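Local coordinates for protein chitin deacetylase 1 (Bombyx mori, PDB 5ZNT) that hydrolyses the N-acetamido groups of N-acetylglucosamine residues in chitin, yielding chitosan and acetate, as a zinc-dependent carbohydrate esterase of family 4, at residues A[63-66]-A[70-73]; A[209-214]-A[304-309]; A[297-302]-A[323-328]; A[312-315]-A[321-324]. All coordinates share one frame; numbering follows the deposited sequence.

In the fold
The four contacts lie in the catalytic part of this family 4 esterase, away from the zinc site. Along the chain contact 1 comes first, in the loop between helix 53-59 and strand 75-78. Contacts 2 and 3 interlock: strand 298-300 runs on into helix 303-311, and Trp325 of contact 3 meets Gln305 and Trp309 of that helix. Contact 4 shares Glu323 and Pro324 with contact 3, their centres about 9 Å apart; those of contacts 1 and 3 lie about 8 Å apart, of 1 and 2 about 19 Å. Contacts 1 and 3 join loops to strand 298-300, contact 2 joins the following helix to the mixed sheet, and contact 4 closes the loop beyond that helix.

Contact 1. Residues A[63-66]-A[70-73]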
loop_
_atom_site.group_PDB
_atom_site.type_symbol
_atom_site.label_atom_id
_atom_site.label_comp_id
_atom_site.label_asym_id
_atom_site.label_seq_id
_atom_site.Cartn_x
_atom_site.Cartn_y
_atom_site.Cartn_z
ATOM N N LYS A 63 -6.246 -20.072 -5.211
ATOM C CA LYS A 63 -6.054 -20.662 -6.528
ATOM C C LYS A 63 -5.302 -19.764 -7.503
ATOM O O LYS A 63 -4.946 -20.227 -8.590
ATOM C CB LYS A 63 -7.407 -21.012 -7.159
ATOM C CG LYS A 63 -8.373 -21.716 -6.222
ATOM C CD LYS A 63 -8.743 -23.099 -6.732
ATOM C CE LYS A 63 -9.963 -23.639 -6.000
ATOM N NZ LYS A 63 -11.182 -22.863 -6.350
ATOM N N ARG A 64 -5.097 -18.489 -7.179
ATOM C CA ARG A 64 -4.368 -17.567 -8.048
ATOM C C ARG A 64 -2.930 -17.532 -7.551
ATOM O O ARG A 64 -2.678 -17.142 -6.408
ATOM C CB ARG A 64 -5.013 -16.179 -8.034
ATOM C CG ARG A 64 -6.487 -16.212 -8.466
ATOM C CD ARG A 64 -7.176 -14.845 -8.560
ATOM N NE ARG A 64 -8.315 -14.954 -9.475
ATOM C CZ ARG A 64 -9.581 -15.104 -9.103
ATOM N NH1 ARG A 64 -9.917 -15.094 -7.803
ATOM N NH2 ARG A 64 -10.513 -15.235 -10.046
ATOM N N LYS A 65 -1.994 -17.987 -8.387
ATOM C CA LYS A 65 -0.611 -18.184 -7.972
ATOM C C LYS A 65 0.324 -17.410 -8.883
ATOM O O LYS A 65 0.107 -17.354 -10.093
ATOM C CB LYS A 65 -0.203 -19.667 -8.017
ATOM C CG LYS A 65 -1.203 -20.618 -7.423
ATOM C CD LYS A 65 -0.892 -20.905 -5.982
ATOM C CE LYS A 65 -1.731 -22.076 -5.474
ATOM N NZ LYS A 65 -1.706 -22.067 -4.012
ATOM N N ASN A 66 1.369 -16.837 -8.291
ATOM C CA ASN A 66 2.455 -16.205 -9.032
ATOM C C ASN A 66 3.305 -17.275 -9.723
ATOM O O ASN A 66 3.149 -18.462 -9.452
ATOM C CB ASN A 66 3.316 -15.389 -8.080
ATOM C CG ASN A 66 2.678 -14.065 -7.719
ATOM O OD1 ASN A 66 2.021 -13.438 -8.550
ATOM N ND2 ASN A 66 2.887 -13.629 -6.493
ATOM N N CYS A 70 3.386 -19.520 -5.542
ATOM C CA CYS A 70 2.790 -19.012 -4.307
ATOM C C CYS A 70 1.546 -18.170 -4.598
ATOM O O CYS A 70 1.436 -17.535 -5.651
ATOM C CB CYS A 70 3.804 -18.175 -3.518
ATOM S SG CYS A 70 5.319 -19.113 -3.013
ATOM N N ASP A 71 0.627 -18.140 -3.623
ATOM C CA ASP A 71 -0.575 -17.319 -3.736
ATOM C C ASP A 71 -0.203 -15.861 -3.988
ATOM O O ASP A 71 0.757 -15.342 -3.424
ATOM C CB ASP A 71 -1.407 -17.421 -2.456
ATOM C CG ASP A 71 -1.938 -18.831 -2.216
ATOM O OD1 ASP A 71 -2.260 -19.534 -3.187
ATOM O OD2 ASP A 71 -2.056 -19.216 -1.053
ATOM N N ILE A 72 -0.967 -15.203 -4.860
ATOM C CA ILE A 72 -0.789 -13.767 -5.049
ATOM C C ILE A 72 -1.023 -13.049 -3.720
ATOM O O ILE A 72 -1.816 -13.490 -2.881
ATOM C CB ILE A 72 -1.724 -13.224 -6.143
ATOM C CG1 ILE A 72 -3.195 -13.463 -5.807
ATOM C CG2 ILE A 72 -1.409 -13.874 -7.476
ATOM C CD1 ILE A 72 -4.125 -12.734 -6.823
ATOM N N LYS A 73 -0.295 -11.958 -3.509
ATOM C CA LYS A 73 -0.343 -11.233 -2.245
ATOM C C LYS A 73 -0.660 -9.768 -2.504
ATOM O O LYS A 73 -0.216 -9.192 -3.501
ATOM C CB LYS A 73 0.977 -11.320 -1.476
ATOM C CG LYS A 73 1.468 -12.750 -1.180
ATOM C CD LYS A 73 0.427 -13.541 -0.364
ATOM C CE LYS A 73 1.087 -14.792 0.248
ATOM N NZ LYS A 73 1.789 -15.597 -0.810
HETATM O O HOH W 1 -4.516 -17.374 -4.540
HETATM O O HOH W 2 3.694 -14.958 -4.201
#
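Lys65 and Asp71 face each other as a non-hydrogen-bonded pair in a single antiparallel beta bridge, which folds back the loop between helix 53-59 and strand 75-78 of the polysaccharide deacetylase domain. Two backbone bonds flank the pair: Ile72 N to Arg64 O (3.0 Å) and Asn66 N to Cys70 O (2.7 Å), the latter nearly along the C=O axis. The two charged side chains run alongside each other, pointing the same way. Because the lysine chain bends at chi2 (-94°), NZ comes down on the syn side of the carboxylate, 33° out of its plane, and makes a salt bridge of 2.7 Å to Asp71 OD1; Gly62 O also takes a bond from NZ, while Asp71 OD2 turns to Ser330. Losing this amine to a leucine would probably leave the Asp71 carboxylate without its positive mate and Gly62 O without this donor. On the buried side, Ile72 sends its two branches apart: CD1 lies 3.8 Å from Arg64 CB, and CG2 lies 3.6 Å from Asn66 OD1. The extended Arg64 chain passes Ile72 CD1 and then leads away to Asp289 on helix 278-294. The Asn66 amide crosses Ile72 at about a right angle, its OD1 taken by Phe300 N of the neighbouring strand. Cys70 points away from the bridge into its disulfide with Cys329. Asp71 O is gripped from two quarters: Lys73 NZ donates to it at 2.8 Å, and water 2 donates at 3.1 Å while accepting from Asn66 ND2.

Contact 2. Residues A[209-214]-A[304-309]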
loop_
_atom_site.group_PDB
_atom_site.type_symbol
_atom_site.label_atom_id
_atom_site.label_comp_id
_atom_site.label_asym_id
_atom_site.label_seq_id
_atom_site.Cartn_x
_atom_site.Cartn_y
_atom_site.Cartn_z
ATOM N N TRP A 209 11.697 4.830 2.637
ATOM C CA TRP A 209 11.383 4.488 1.257
ATOM C C TRP A 209 10.070 5.135 0.849
ATOM O O TRP A 209 9.151 5.283 1.660
ATOM C CB TRP A 209 11.273 2.974 1.086
ATOM C CG TRP A 209 12.564 2.248 1.131
ATOM C CD1 TRP A 209 13.216 1.774 2.243
ATOM C CD2 TRP A 209 13.376 1.888 0.006
ATOM N NE1 TRP A 209 14.381 1.137 1.873
ATOM C CE2 TRP A 209 14.506 1.201 0.509
ATOM C CE3 TRP A 209 13.256 2.083 -1.376
ATOM C CZ2 TRP A 209 15.516 0.702 -0.323
ATOM C CZ3 TRP A 209 14.260 1.583 -2.206
ATOM C CH2 TRP A 209 15.378 0.899 -1.670
ATOM N N GLU A 210 9.974 5.516 -0.426
ATOM C CA GLU A 210 8.718 5.984 -0.996
ATOM C C GLU A 210 8.249 4.980 -2.039
ATOM O O GLU A 210 8.831 4.890 -3.127
ATOM C CB GLU A 210 8.838 7.372 -1.626
ATOM C CG GLU A 210 7.529 7.832 -2.296
ATOM C CD GLU A 210 6.387 7.924 -1.282
ATOM O OE1 GLU A 210 6.656 8.346 -0.143
ATOM O OE2 GLU A 210 5.230 7.597 -1.614
ATOM N N MET A 211 7.169 4.260 -1.727
ATOM C CA MET A 211 6.509 3.412 -2.719
ATOM C C MET A 211 5.616 4.316 -3.553
ATOM O O MET A 211 4.402 4.401 -3.361
ATOM C CB MET A 211 5.720 2.295 -2.046
ATOM C CG MET A 211 6.615 1.199 -1.478
ATOM S SD MET A 211 7.588 0.331 -2.752
ATOM C CE MET A 211 6.294 -0.285 -3.845
ATOM N N VAL A 212 6.248 4.995 -4.519
ATOM C CA VAL A 212 5.596 6.109 -5.188
ATOM C C VAL A 212 4.363 5.619 -5.922
ATOM O O VAL A 212 4.323 4.497 -6.451
ATOM C CB VAL A 212 6.596 6.811 -6.133
ATOM C CG1 VAL A 212 7.113 5.849 -7.228
ATOM C CG2 VAL A 212 5.995 8.069 -6.744
ATOM N N MET A 213 3.331 6.452 -5.940
ATOM C CA MET A 213 2.049 6.108 -6.547
ATOM C C MET A 213 2.014 6.763 -7.926
ATOM O O MET A 213 1.633 7.922 -8.070
ATOM C CB MET A 213 0.887 6.563 -5.662
ATOM C CG MET A 213 0.880 5.893 -4.268
ATOM S SD MET A 213 -0.424 6.545 -3.157
ATOM C CE MET A 213 -1.906 5.890 -3.895
ATOM N N ASN A 214 2.432 6.004 -8.945
ATOM C CA ASN A 214 2.346 6.489 -10.319
ATOM C C ASN A 214 0.894 6.636 -10.728
ATOM O O ASN A 214 0.106 5.700 -10.586
ATOM C CB ASN A 214 3.037 5.520 -11.280
ATOM C CG ASN A 214 4.528 5.524 -11.138
ATOM O OD1 ASN A 214 5.197 6.468 -11.559
ATOM N ND2 ASN A 214 5.075 4.458 -10.551
ATOM N N THR A 304 6.175 -4.359 0.751
ATOM C CA THR A 304 7.437 -4.769 1.354
ATOM C C THR A 304 8.214 -5.682 0.410
ATOM O O THR A 304 9.441 -5.578 0.305
ATOM C CB THR A 304 7.181 -5.467 2.692
ATOM O OG1 THR A 304 6.746 -4.499 3.652
ATOM C CG2 THR A 304 8.459 -6.166 3.232
ATOM N N GLN A 305 7.509 -6.560 -0.314
ATOM C CA GLN A 305 8.190 -7.463 -1.240
ATOM C C GLN A 305 8.808 -6.711 -2.421
ATOM O O GLN A 305 9.839 -7.147 -2.950
ATOM C CB GLN A 305 7.220 -8.542 -1.719
ATOM C CG GLN A 305 7.048 -9.626 -0.674
ATOM C CD GLN A 305 5.929 -10.588 -0.961
ATOM O OE1 GLN A 305 5.101 -10.370 -1.848
ATOM N NE2 GLN A 305 5.908 -11.687 -0.217
ATOM N N VAL A 306 8.210 -5.595 -2.847
ATOM C CA VAL A 306 8.861 -4.770 -3.863
ATOM C C VAL A 306 10.194 -4.255 -3.336
ATOM O O VAL A 306 11.234 -4.377 -3.995
ATOM C CB VAL A 306 7.953 -3.610 -4.310
ATOM C CG1 VAL A 306 8.723 -2.691 -5.282
ATOM C CG2 VAL A 306 6.717 -4.134 -4.995
ATOM N N ILE A 307 10.183 -3.688 -2.126
ATOM C CA ILE A 307 11.411 -3.155 -1.539
ATOM C C ILE A 307 12.460 -4.255 -1.385
ATOM O O ILE A 307 13.655 -4.024 -1.596
ATOM C CB ILE A 307 11.102 -2.467 -0.191
ATOM C CG1 ILE A 307 10.209 -1.244 -0.415
ATOM C CG2 ILE A 307 12.397 -2.074 0.542
ATOM C CD1 ILE A 307 9.678 -0.594 0.897
ATOM N N GLN A 308 12.034 -5.470 -1.028
ATOM C CA GLN A 308 12.994 -6.558 -0.877
ATOM C C GLN A 308 13.646 -6.901 -2.214
ATOM O O GLN A 308 14.854 -7.174 -2.270
ATOM C CB GLN A 308 12.309 -7.776 -0.256
ATOM C CG GLN A 308 12.049 -7.600 1.230
ATOM C CD GLN A 308 11.134 -8.661 1.778
ATOM O OE1 GLN A 308 10.175 -9.068 1.122
ATOM N NE2 GLN A 308 11.432 -9.131 2.982
ATOM N N TRP A 309 12.879 -6.841 -3.306
ATOM C CA TRP A 309 13.464 -7.039 -4.630
ATOM C C TRP A 309 14.413 -5.900 -4.993
ATOM O O TRP A 309 15.505 -6.143 -5.521
ATOM C CB TRP A 309 12.366 -7.160 -5.682
ATOM C CG TRP A 309 12.885 -7.501 -7.064
ATOM C CD1 TRP A 309 12.934 -8.743 -7.635
ATOM C CD2 TRP A 309 13.421 -6.592 -8.036
ATOM N NE1 TRP A 309 13.478 -8.667 -8.899
ATOM C CE2 TRP A 309 13.788 -7.360 -9.167
ATOM C CE3 TRP A 309 13.636 -5.212 -8.057
ATOM C CZ2 TRP A 309 14.354 -6.789 -10.310
ATOM C CZ3 TRP A 309 14.200 -4.644 -9.192
ATOM C CH2 TRP A 309 14.545 -5.433 -10.307
#
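Ile307, on helix 303-311, fits its side chain between Trp209 and Met211, two residues of the broken strand 209-214 of the mixed sheet. Its CG2 methyl sits over one face of the indole, 4.0 Å from the centroid of the five-membered ring and only 12° off the normal, a CH-pi contact. The other branch serves both partners: CD1 comes within 3.9 Å of Trp209 CB, and CG1 lies 3.8 Å from Met211 SD. With CG2 placed anti to the backbone N, the isoleucine can spread one branch over the ring and the other along the thioether. Met211, at the centre of an inverse gamma turn that interrupts the strand, is bent at chi2 (-63°) and chi3 (-58°), which brings its CE 3.7 Å from both CB and CG1 of Val306. Tyr168 touches Trp209, Met211 and Ile307, and Val306 also leans on Met39 and Thr41 of strand 38-45, so the tight patch is buried from several directions. Between these two segments the contact fades toward the partly exposed Thr304 and Gln308; Thr304 points away and bonds to Glu97. The joined surfaces are apolar groups and the indole face, with no polar bond between the two segments, which implies that helix and strand are held by shape and dispersion, with little to fix them directionally.

Contact 3. Residues A[297-302]-A[323-328]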
loop_
_atom_site.group_PDB
_atom_site.type_symbol
_atom_site.label_atom_id
_atom_site.label_comp_id
_atom_site.label_asym_id
_atom_site.label_seq_id
_atom_site.Cartn_x
_atom_site.Cartn_y
_atom_site.Cartn_z
ATOM N N ASP A 297 6.351 -13.960 -16.142
ATOM C CA ASP A 297 7.244 -12.904 -15.679
ATOM C C ASP A 297 6.506 -11.784 -14.940
ATOM O O ASP A 297 7.035 -10.673 -14.832
ATOM C CB ASP A 297 8.031 -12.327 -16.866
ATOM C CG ASP A 297 7.129 -11.859 -17.995
ATOM O OD1 ASP A 297 5.893 -12.034 -17.895
ATOM O OD2 ASP A 297 7.649 -11.316 -19.000
ATOM N N VAL A 298 5.305 -12.054 -14.424
ATOM C CA VAL A 298 4.495 -11.066 -13.708
ATOM C C VAL A 298 4.210 -11.618 -12.311
ATOM O O VAL A 298 3.735 -12.751 -12.178
ATOM C CB VAL A 298 3.184 -10.754 -14.458
ATOM C CG1 VAL A 298 2.211 -9.923 -13.577
ATOM C CG2 VAL A 298 3.465 -10.009 -15.773
ATOM N N TYR A 299 4.499 -10.825 -11.281
ATOM C CA TYR A 299 4.283 -11.211 -9.884
ATOM C C TYR A 299 3.403 -10.177 -9.181
ATOM O O TYR A 299 3.720 -8.984 -9.189
ATOM C CB TYR A 299 5.605 -11.306 -9.119
ATOM C CG TYR A 299 6.400 -12.558 -9.387
ATOM C CD1 TYR A 299 7.107 -12.714 -10.586
ATOM C CD2 TYR A 299 6.469 -13.575 -8.439
ATOM C CE1 TYR A 299 7.860 -13.868 -10.833
ATOM C CE2 TYR A 299 7.217 -14.722 -8.673
ATOM C CZ TYR A 299 7.906 -14.858 -9.871
ATOM O OH TYR A 299 8.646 -15.994 -10.085
ATOM N N PHE A 300 2.327 -10.649 -8.544
ATOM C CA PHE A 300 1.514 -9.826 -7.643
ATOM C C PHE A 300 2.091 -9.977 -6.247
ATOM O O PHE A 300 1.995 -11.053 -5.646
ATOM C CB PHE A 300 0.055 -10.267 -7.682
ATOM C CG PHE A 300 -0.603 -10.050 -9.014
ATOM C CD1 PHE A 300 -0.411 -10.951 -10.048
ATOM C CD2 PHE A 300 -1.416 -8.942 -9.234
ATOM C CE1 PHE A 300 -1.006 -10.751 -11.284
ATOM C CE2 PHE A 300 -2.038 -8.751 -10.466
ATOM C CZ PHE A 300 -1.818 -9.645 -11.491
ATOM N N VAL A 301 2.714 -8.907 -5.742
ATOM C CA VAL A 301 3.475 -8.939 -4.504
ATOM C C VAL A 301 3.040 -7.802 -3.577
ATOM O O VAL A 301 2.395 -6.831 -3.992
ATOM C CB VAL A 301 4.994 -8.844 -4.788
ATOM C CG1 VAL A 301 5.479 -10.088 -5.579
ATOM C CG2 VAL A 301 5.289 -7.575 -5.568
ATOM N N THR A 302 3.430 -7.920 -2.309
ATOM C CA THR A 302 3.202 -6.841 -1.354
ATOM C C THR A 302 4.176 -5.693 -1.600
ATOM O O THR A 302 5.177 -5.824 -2.311
ATOM C CB THR A 302 3.366 -7.333 0.078
ATOM O OG1 THR A 302 4.749 -7.599 0.333
ATOM C CG2 THR A 302 2.564 -8.613 0.322
ATOM N N GLU A 323 13.593 -16.036 -1.887
ATOM C CA GLU A 323 12.953 -16.425 -0.632
ATOM C C GLU A 323 11.976 -15.389 -0.077
ATOM O O GLU A 323 10.907 -15.803 0.405
ATOM C CB GLU A 323 14.014 -16.765 0.423
ATOM C CG GLU A 323 14.659 -18.137 0.224
ATOM C CD GLU A 323 13.632 -19.254 0.009
ATOM O OE1 GLU A 323 12.645 -19.341 0.782
ATOM O OE2 GLU A 323 13.807 -20.044 -0.946
ATOM N N PRO A 324 12.255 -14.077 -0.089
ATOM C CA PRO A 324 11.256 -13.138 0.460
ATOM C C PRO A 324 9.913 -13.236 -0.235
ATOM O O PRO A 324 8.873 -13.098 0.421
ATOM C CB PRO A 324 11.918 -11.767 0.259
ATOM C CG PRO A 324 13.410 -12.074 0.307
ATOM C CD PRO A 324 13.526 -13.390 -0.409
ATOM N N TRP A 325 9.897 -13.510 -1.540
ATOM C CA TRP A 325 8.633 -13.654 -2.251
ATOM C C TRP A 325 7.935 -14.983 -1.974
ATOM O O TRP A 325 6.794 -15.176 -2.425
ATOM C CB TRP A 325 8.856 -13.478 -3.751
ATOM C CG TRP A 325 9.166 -12.060 -4.155
ATOM C CD1 TRP A 325 9.428 -11.003 -3.330
ATOM C CD2 TRP A 325 9.243 -11.552 -5.491
ATOM N NE1 TRP A 325 9.656 -9.864 -4.076
ATOM C CE2 TRP A 325 9.540 -10.174 -5.402
ATOM C CE3 TRP A 325 9.089 -12.129 -6.751
ATOM C CZ2 TRP A 325 9.681 -9.369 -6.524
ATOM C CZ3 TRP A 325 9.235 -11.328 -7.863
ATOM C CH2 TRP A 325 9.541 -9.966 -7.746
ATOM N N ARG A 326 8.577 -15.902 -1.254
ATOM C CA ARG A 326 7.980 -17.186 -0.917
ATOM C C ARG A 326 7.549 -17.267 0.542
ATOM O O ARG A 326 7.053 -18.314 0.962
ATOM C CB ARG A 326 8.962 -18.331 -1.227
ATOM C CG ARG A 326 9.571 -18.292 -2.628
ATOM C CD ARG A 326 10.362 -19.564 -2.936
ATOM N NE ARG A 326 9.508 -20.714 -2.687
ATOM C CZ ARG A 326 8.787 -21.324 -3.622
ATOM N NH1 ARG A 326 8.854 -20.918 -4.891
ATOM N NH2 ARG A 326 8.010 -22.346 -3.282
ATOM N N GLU A 327 7.740 -16.206 1.333
ATOM C CA GLU A 327 7.239 -16.212 2.709
ATOM C C GLU A 327 5.726 -16.394 2.694
ATOM O O GLU A 327 5.021 -15.778 1.881
ATOM C CB GLU A 327 7.612 -14.921 3.449
ATOM C CG GLU A 327 9.116 -14.627 3.540
ATOM C CD GLU A 327 9.404 -13.190 4.002
ATOM O OE1 GLU A 327 8.467 -12.525 4.498
ATOM O OE2 GLU A 327 10.560 -12.718 3.855
ATOM N N LYS A 328 5.234 -17.273 3.562
ATOM C CA LYS A 328 3.818 -17.615 3.606
ATOM C C LYS A 328 3.308 -17.899 2.194
ATOM O O LYS A 328 2.343 -17.305 1.708
ATOM C CB LYS A 328 3.011 -16.514 4.302
ATOM C CG LYS A 328 3.400 -16.348 5.764
ATOM C CD LYS A 328 2.533 -15.333 6.474
ATOM C CE LYS A 328 3.368 -14.202 7.035
ATOM N NZ LYS A 328 2.566 -13.379 7.985
#
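Trp325 presents its indole to Tyr299 of strand 298-300 and Val301 just beyond it, two residues that point to the same side of the parallel sheet of the deacetylase fold. It has the most surface buried of the three, and the segment 323-328 that carries it is a loop following helix 316-319. A chi2 of 9° leaves CD1 nearly eclipsed with CA about the CB-CG bond and CD2 on the far side, swinging the six-membered ring forward, away from its backbone and on to the strand. There two quite different neighbours receive it. Val301 places its CG1 methyl over one face, 4.1 Å from the centroid of the six-membered ring and 14° off the normal, a CH-pi contact. Tyr299 meets the same ring obliquely, the centroids 4.8 Å apart and the planes at 47°; it is the tyrosine that offers a face here, with the indole coming in over it and offset toward the rim. Tyr299 also touches Asn66, Pro67 and Asn68, which ties this patch to the loop before strand 75-78. The indole N-H is satisfied as well: NE1 donates to Gln305 O on helix 303-311. Trp309 and Phe322 also meet the indole, Phe322 edge-to-face, and Met39 of strand 38-45 touches it too, so the indole is surrounded by strand, helix and loop. The closest approaches are Tyr299 CD2 to Trp325 CE3 and Tyr299 CG to Trp325 CZ3, both 3.4 Å.

Contact 4. Residues A[312-315]-A[321-324]; sequences NPRT and NFEP
Arg314 and Phe322 meet by a CH-pi contact that carries most of this small junction between two loops. The arginine methylene CG stands over one face of the phenyl ring, 3.6 Å from its centroid and 17° off the normal, with CG to CD1 of Phe322 the shortest approach at 3.5 Å. Bent at chi2 and chi3, the arginine chain stays close over the ring, and CD follows at 3.8 Å from Phe322 CD1. The guanidinium is inclined 32° to the phenyl plane and comes to it obliquely; the aliphatic stem does the touching, while the charged end has a long, weak ion pair with Glu318. Apolar cover on the ring's opposite face comes from within its own segment, where Pro324 CD lies 3.6 Å above the plane, so the phenyl is sandwiched between a methylene and a proline. The polar neighbour is Asn312, which slides past the ring rather than lying on it: ND2 sits at the edge, 3.7 Å from Phe322 CE1, and the amide plane is turned 79° from the phenyl. With CG anti to the backbone N, Phe322 reaches across into this slot. A serine here would probably leave the Arg314 methylenes and Pro324 facing a gap and free the arginine chain to turn. Segment 312-315 follows helix 303-311 and leads into the short helix 316-319, after which Phe322 returns toward helix 303-311; there Arg314 O bonds to Trp309 NE1, and Trp325 meets the Phe322 ring edge-to-face.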
loop_
_atom_site.group_PDB
_atom_site.type_symbol
_atom_site.label_atom_id
_atom_site.label_comp_id
_atom_site.label_asym_id
_atom_site.label_seq_id
_atom_site.Cartn_x
_atom_site.Cartn_y
_atom_site.Cartn_z
ATOM N N ASN A 312 17.729 -6.436 -3.559
ATOM C CA ASN A 312 18.495 -7.562 -4.086
ATOM C C ASN A 312 17.873 -7.969 -5.412
ATOM O O ASN A 312 17.156 -8.970 -5.508
ATOM C CB ASN A 312 18.524 -8.723 -3.087
ATOM C CG ASN A 312 19.263 -9.932 -3.625
ATOM O OD1 ASN A 312 19.989 -9.832 -4.614
ATOM N ND2 ASN A 312 19.066 -11.089 -2.986
ATOM N N PRO A 313 18.114 -7.195 -6.463
ATOM C CA PRO A 313 17.381 -7.406 -7.715
ATOM C C PRO A 313 17.608 -8.798 -8.301
ATOM O O PRO A 313 18.738 -9.283 -8.405
ATOM C CB PRO A 313 17.917 -6.292 -8.618
ATOM C CG PRO A 313 18.334 -5.219 -7.655
ATOM C CD PRO A 313 18.903 -5.951 -6.486
ATOM N N ARG A 314 16.502 -9.455 -8.644
ATOM C CA ARG A 314 16.501 -10.796 -9.207
ATOM C C ARG A 314 15.902 -10.754 -10.603
ATOM O O ARG A 314 14.889 -10.086 -10.833
ATOM C CB ARG A 314 15.687 -11.772 -8.347
ATOM C CG ARG A 314 15.912 -11.654 -6.854
ATOM C CD ARG A 314 17.370 -11.846 -6.504
ATOM N NE ARG A 314 17.875 -13.175 -6.832
ATOM C CZ ARG A 314 19.156 -13.421 -7.101
ATOM N NH1 ARG A 314 20.029 -12.414 -7.091
ATOM N NH2 ARG A 314 19.558 -14.655 -7.396
ATOM N N THR A 315 16.517 -11.484 -11.530
ATOM C CA THR A 315 15.942 -11.626 -12.855
ATOM C C THR A 315 14.695 -12.498 -12.789
ATOM O O THR A 315 14.429 -13.178 -11.789
ATOM C CB THR A 315 16.941 -12.271 -13.820
ATOM O OG1 THR A 315 17.091 -13.653 -13.466
ATOM C CG2 THR A 315 18.302 -11.574 -13.754
ATOM N N ASN A 321 12.860 -18.615 -7.134
ATOM C CA ASN A 321 13.342 -19.136 -5.861
ATOM C C ASN A 321 13.770 -18.025 -4.909
ATOM O O ASN A 321 14.460 -18.292 -3.921
ATOM C CB ASN A 321 14.489 -20.131 -6.086
ATOM C CG ASN A 321 15.548 -19.594 -7.024
ATOM O OD1 ASN A 321 16.244 -18.630 -6.708
ATOM N ND2 ASN A 321 15.654 -20.196 -8.201
ATOM N N PHE A 322 13.364 -16.786 -5.184
ATOM C CA PHE A 322 13.633 -15.657 -4.295
ATOM C C PHE A 322 12.865 -15.846 -2.988
ATOM O O PHE A 322 11.626 -15.836 -2.975
ATOM C CB PHE A 322 13.236 -14.366 -5.002
ATOM C CG PHE A 322 13.708 -13.121 -4.319
ATOM C CD1 PHE A 322 14.987 -13.042 -3.785
ATOM C CD2 PHE A 322 12.866 -12.011 -4.218
ATOM C CE1 PHE A 322 15.429 -11.874 -3.169
ATOM C CE2 PHE A 322 13.297 -10.842 -3.611
ATOM C CZ PHE A 322 14.578 -10.767 -3.083
ATOM N N GLU A 323 13.593 -16.036 -1.887
ATOM C CA GLU A 323 12.953 -16.425 -0.632
ATOM C C GLU A 323 11.976 -15.389 -0.077
ATOM O O GLU A 323 10.907 -15.803 0.405
ATOM C CB GLU A 323 14.014 -16.765 0.423
ATOM C CG GLU A 323 14.659 -18.137 0.224
ATOM C CD GLU A 323 13.632 -19.254 0.009
ATOM O OE1 GLU A 323 12.645 -19.341 0.782
ATOM O OE2 GLU A 323 13.807 -20.044 -0.946
ATOM N N PRO A 324 12.255 -14.077 -0.089
ATOM C CA PRO A 324 11.256 -13.138 0.460
ATOM C C PRO A 324 9.913 -13.236 -0.235
ATOM O O PRO A 324 8.873 -13.098 0.421
ATOM C CB PRO A 324 11.918 -11.767 0.259
ATOM C CG PRO A 324 13.410 -12.074 0.307
ATOM C CD PRO A 324 13.526 -13.390 -0.409
#